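Local atomic coordinates of CurM Sulfotransferase (PDB entry 4GBM), a protein that probably transfers a sulfo group from PAPS during biosynthesis of curacin, and binds the nucleotide product adenosine-3'-5'-diphosphate. Residues P32-I37 and R131-K136; N156-Y161 and C236-V241. The protein carries 2 engineered substitutions. One frame throughout, in Å; residues are numbered along the deposited sequence.

Interaction 1: P32-I37 and R131-K136; sequences PGIIFI and RLLVDK
With CG anti to the backbone N (chi1 -171°), D135 sets its carboxylate beside the ring of F36, whose own chi1 of -71° swings the phenyl alongside it. CE1 of F36 lies 3.8 Å from D135 OD1, and ring and carboxylate planes are 31° apart. The two residues pair across adjacent parallel strands, 35-39 and 132-136, in the central sheet of a P-loop-type sulfotransferase fold. Backbone bonds run from D135 N to I35 O (2.7 Å), from I35 N to L133 O and from I37 N to D135 O. The buried carboxylate is satisfied by two tyrosine hydroxyls, Y121 on OD1 and Y140 on OD2. With an alanine in place of F36, the flank of D135 and the ring of Y159 would probably face a gap. On the other face, beta-branched V134 and I37 suit an extended chain and pack under L52 of helix 45-53, I37 CD1 lying 3.7 Å from V134 CG1; I35 instead sets its CD1 against L132 CD1. K136 gives I37 only its aliphatic base and bends away, NZ making a salt bridge with E63 and hydrogen bonds to the S45 and T46 hydroxyls near the nucleotide. K136 CG lies 3.6 Å from CB of I37.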
# COMPACT_ATOMS: atom_id res chain seq x y z
N PRO A 32 -0.49 14.64 -13.83
CA PRO A 32 -0.11 15.32 -12.59
C PRO A 32 0.24 14.31 -11.50
O PRO A 32 -0.36 13.22 -11.44
CB PRO A 32 -1.37 16.10 -12.20
CG PRO A 32 -2.12 16.25 -13.47
CD PRO A 32 -1.84 15.03 -14.27
N GLY A 33 1.19 14.67 -10.64
CA GLY A 33 1.67 13.75 -9.60
C GLY A 33 0.61 13.29 -8.63
O GLY A 33 -0.33 14.03 -8.31
N ILE A 34 0.76 12.06 -8.15
CA ILE A 34 -0.10 11.52 -7.11
C ILE A 34 0.74 11.19 -5.88
O ILE A 34 1.90 11.59 -5.80
CB ILE A 34 -0.94 10.30 -7.60
CG1 ILE A 34 -0.04 9.12 -8.00
CG2 ILE A 34 -1.88 10.73 -8.74
CD1 ILE A 34 -0.80 7.82 -8.21
N ILE A 35 0.13 10.50 -4.92
CA ILE A 35 0.84 10.05 -3.73
C ILE A 35 0.89 8.53 -3.75
O ILE A 35 -0.13 7.88 -3.93
CB ILE A 35 0.12 10.53 -2.46
CG1 ILE A 35 0.07 12.06 -2.44
CG2 ILE A 35 0.81 9.98 -1.20
CD1 ILE A 35 -1.05 12.64 -1.54
N PHE A 36 2.09 7.97 -3.58
CA PHE A 36 2.25 6.51 -3.45
C PHE A 36 2.62 6.12 -2.03
O PHE A 36 3.39 6.82 -1.38
CB PHE A 36 3.33 5.99 -4.40
CG PHE A 36 2.96 6.02 -5.84
CD1 PHE A 36 2.19 5.01 -6.40
CD2 PHE A 36 3.37 7.07 -6.66
CE1 PHE A 36 1.83 5.04 -7.75
CE2 PHE A 36 3.03 7.12 -8.01
CZ PHE A 36 2.26 6.10 -8.56
N ILE A 37 2.06 5.01 -1.55
CA ILE A 37 2.56 4.40 -0.31
C ILE A 37 3.32 3.14 -0.70
O ILE A 37 2.74 2.21 -1.25
CB ILE A 37 1.44 4.05 0.71
CG1 ILE A 37 0.73 5.33 1.19
CG2 ILE A 37 2.04 3.30 1.91
CD1 ILE A 37 -0.58 5.08 1.97
N ARG A 131 -9.44 16.42 -5.14
CA ARG A 131 -8.72 15.49 -4.27
C ARG A 131 -7.51 14.87 -4.97
O ARG A 131 -7.52 14.71 -6.20
CB ARG A 131 -9.65 14.39 -3.77
CG ARG A 131 -10.76 14.87 -2.83
CD ARG A 131 -11.76 13.77 -2.53
NE ARG A 131 -12.63 13.51 -3.68
CZ ARG A 131 -13.62 12.61 -3.69
NH1 ARG A 131 -13.87 11.87 -2.61
NH2 ARG A 131 -14.35 12.45 -4.78
N LEU A 132 -6.49 14.53 -4.19
CA LEU A 132 -5.31 13.82 -4.67
C LEU A 132 -5.42 12.32 -4.39
O LEU A 132 -5.74 11.92 -3.27
CB LEU A 132 -4.03 14.33 -3.99
CG LEU A 132 -3.47 15.73 -4.26
CD1 LEU A 132 -2.19 15.89 -3.45
CD2 LEU A 132 -3.20 15.99 -5.74
N LEU A 133 -5.11 11.51 -5.39
CA LEU A 133 -5.11 10.06 -5.24
C LEU A 133 -3.94 9.58 -4.39
O LEU A 133 -2.80 10.01 -4.59
CB LEU A 133 -5.07 9.39 -6.61
CG LEU A 133 -5.08 7.86 -6.65
CD1 LEU A 133 -6.38 7.31 -6.10
CD2 LEU A 133 -4.88 7.39 -8.08
N VAL A 134 -4.25 8.71 -3.43
CA VAL A 134 -3.25 7.95 -2.68
C VAL A 134 -3.31 6.53 -3.19
O VAL A 134 -4.34 5.86 -3.08
CB VAL A 134 -3.55 7.96 -1.17
CG1 VAL A 134 -2.52 7.12 -0.43
CG2 VAL A 134 -3.59 9.39 -0.63
N ASP A 135 -2.20 6.09 -3.77
CA ASP A 135 -2.11 4.78 -4.40
C ASP A 135 -1.17 3.89 -3.57
O ASP A 135 0.04 4.07 -3.58
CB ASP A 135 -1.62 4.94 -5.85
CG ASP A 135 -1.70 3.65 -6.64
OD1 ASP A 135 -1.73 3.73 -7.89
OD2 ASP A 135 -1.74 2.57 -6.03
N LYS A 136 -1.76 2.92 -2.86
CA LYS A 136 -1.03 2.01 -1.98
C LYS A 136 -1.11 0.55 -2.45
O LYS A 136 -2.21 0.04 -2.70
CB LYS A 136 -1.60 2.09 -0.55
CG LYS A 136 -0.83 1.25 0.51
CD LYS A 136 -1.27 -0.25 0.59
CE LYS A 136 -2.57 -0.43 1.38
NZ LYS A 136 -2.78 -1.89 1.66

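Interaction 2: N156-Y161 and C236-V241; sequences NSKYIY and CDFLNV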
# COMPACT_ATOMS: atom_id res chain seq x y z
N ASN A 156 6.23 14.32 -10.82
CA ASN A 156 6.43 14.86 -9.47
C ASN A 156 5.54 14.26 -8.39
O ASN A 156 5.12 14.94 -7.45
CB ASN A 156 6.37 16.40 -9.48
CG ASN A 156 7.49 17.02 -10.29
OD1 ASN A 156 7.32 17.33 -11.47
ND2 ASN A 156 8.66 17.17 -9.67
N SER A 157 5.30 12.96 -8.50
CA SER A 157 4.58 12.26 -7.42
C SER A 157 5.37 12.29 -6.11
O SER A 157 6.60 12.44 -6.10
CB SER A 157 4.31 10.80 -7.79
OG SER A 157 3.47 10.72 -8.93
N LYS A 158 4.64 12.16 -5.00
CA LYS A 158 5.27 12.03 -3.70
C LYS A 158 5.17 10.59 -3.22
O LYS A 158 4.19 9.90 -3.49
CB LYS A 158 4.61 12.98 -2.69
CG LYS A 158 5.04 14.43 -2.86
CD LYS A 158 4.43 15.30 -1.77
CE LYS A 158 4.90 16.74 -1.89
NZ LYS A 158 4.43 17.39 -3.15
N TYR A 159 6.21 10.16 -2.52
CA TYR A 159 6.33 8.79 -2.05
C TYR A 159 6.42 8.72 -0.54
O TYR A 159 7.31 9.33 0.06
CB TYR A 159 7.56 8.14 -2.67
CG TYR A 159 7.40 7.99 -4.15
CD1 TYR A 159 6.84 6.84 -4.69
CD2 TYR A 159 7.81 8.99 -5.02
CE1 TYR A 159 6.68 6.69 -6.05
CE2 TYR A 159 7.65 8.86 -6.39
CZ TYR A 159 7.09 7.70 -6.90
OH TYR A 159 6.94 7.56 -8.25
N ILE A 160 5.49 7.99 0.06
CA ILE A 160 5.54 7.68 1.47
C ILE A 160 6.15 6.29 1.61
O ILE A 160 5.57 5.31 1.13
CB ILE A 160 4.13 7.68 2.10
CG1 ILE A 160 3.45 9.04 1.90
CG2 ILE A 160 4.20 7.31 3.59
CD1 ILE A 160 1.94 8.99 2.20
N TYR A 161 7.31 6.21 2.27
CA TYR A 161 8.00 4.94 2.46
C TYR A 161 7.70 4.46 3.87
O TYR A 161 8.21 5.02 4.85
CB TYR A 161 9.51 5.13 2.23
CG TYR A 161 10.39 3.92 2.47
CD1 TYR A 161 9.90 2.61 2.39
CD2 TYR A 161 11.75 4.09 2.74
CE1 TYR A 161 10.74 1.51 2.61
CE2 TYR A 161 12.60 3.01 2.96
CZ TYR A 161 12.09 1.73 2.88
OH TYR A 161 12.93 0.68 3.11
N CYS A 236 1.30 15.37 7.03
CA CYS A 236 0.48 16.45 6.47
C CYS A 236 1.36 17.59 5.95
O CYS A 236 1.08 18.14 4.88
CB CYS A 236 -0.53 16.98 7.49
SG CYS A 236 -1.97 15.91 7.68
N ASP A 237 2.40 17.94 6.69
CA ASP A 237 3.34 18.97 6.25
C ASP A 237 4.03 18.56 4.95
O ASP A 237 4.17 19.37 4.03
CB ASP A 237 4.38 19.30 7.32
CG ASP A 237 3.77 19.94 8.56
OD1 ASP A 237 2.67 20.53 8.47
OD2 ASP A 237 4.40 19.87 9.64
N PHE A 238 4.42 17.29 4.86
CA PHE A 238 5.05 16.76 3.65
C PHE A 238 4.11 16.82 2.43
O PHE A 238 4.52 17.20 1.32
CB PHE A 238 5.52 15.33 3.90
CG PHE A 238 5.94 14.59 2.67
CD1 PHE A 238 7.09 14.96 1.98
CD2 PHE A 238 5.19 13.52 2.21
CE1 PHE A 238 7.49 14.26 0.84
CE2 PHE A 238 5.57 12.80 1.07
CZ PHE A 238 6.72 13.19 0.38
N LEU A 239 2.85 16.48 2.66
CA LEU A 239 1.84 16.47 1.60
C LEU A 239 1.26 17.85 1.30
O LEU A 239 0.55 18.01 0.31
CB LEU A 239 0.71 15.49 1.96
CG LEU A 239 1.10 14.02 2.12
CD1 LEU A 239 -0.11 13.19 2.56
CD2 LEU A 239 1.71 13.46 0.84
N ASN A 240 1.58 18.84 2.14
CA ASN A 240 1.04 20.21 1.99
C ASN A 240 -0.48 20.28 2.11
O ASN A 240 -1.15 21.02 1.38
CB ASN A 240 1.51 20.84 0.67
CG ASN A 240 3.02 20.98 0.59
OD1 ASN A 240 3.66 21.51 1.50
ND2 ASN A 240 3.60 20.49 -0.50
N VAL A 241 -1.01 19.49 3.04
CA VAL A 241 -2.42 19.55 3.40
C VAL A 241 -2.53 19.89 4.89
O VAL A 241 -1.61 19.60 5.67
CB VAL A 241 -3.18 18.23 3.08
CG1 VAL A 241 -3.12 17.92 1.58
CG2 VAL A 241 -2.65 17.05 3.89
O HOH W 1 1.34 17.12 -2.34
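K158 stretches over one face of the F238 ring, its chain extended through chi3 and turned only at chi4 (65°). K158 CD stands 4.0 Å from the centroid of the F238 ring, 22° off the normal and offset toward the rim, a CH-pi contact, while K158 CB meets F238 CZ at 3.7 Å. Lysine suits this edge of the core because its methylenes can cover an aromatic ring while its ammonium group remains with water. Beyond the ring, K158 CE passes 3.3 Å from F238 O, and one water bridges K158 NZ to L239 O, accepting from the lysine and donating to the carbonyl. In F238, CG anti to the backbone N (chi1 169°) throws the ring from the helix to the strand, where F238 CE2 also approaches CG1 of I160 at 4.4 Å; H217, on the next strand, stacks with the same ring. L239 adds CD2, 4.2 Å from K158 CD, and also packs on I35. Just past these residues the helix stops: N240 takes a positive phi, V241 N bonds to C236 O, and N240 N bonds weakly to D237 O. The arrangement is that of a helix covering a parallel sheet in an alpha/beta fold, its C-terminus closed by a Schellman motif.

Overall arrangement
Both interactions meet on one parallel sheet, in which strands 35-39 and 158-163 are neighbours: F36 turns its N and O to K158 O and I160 N, while I35 and I37 bond to 132-136. Interaction 1 joins strand to strand and is mostly buried; main-chain hydrogen bonds hold it, and it buries about twice the surface of interaction 2. The second contact is only partly buried, lies farther from the centre of the chain, sets a helix end against a strand, and has no direct hydrogen bond, relying on aliphatic-aromatic packing and a water. Their lysines differ likewise: K136 carries its charge toward the nucleotide site, K158 toward a helix terminus.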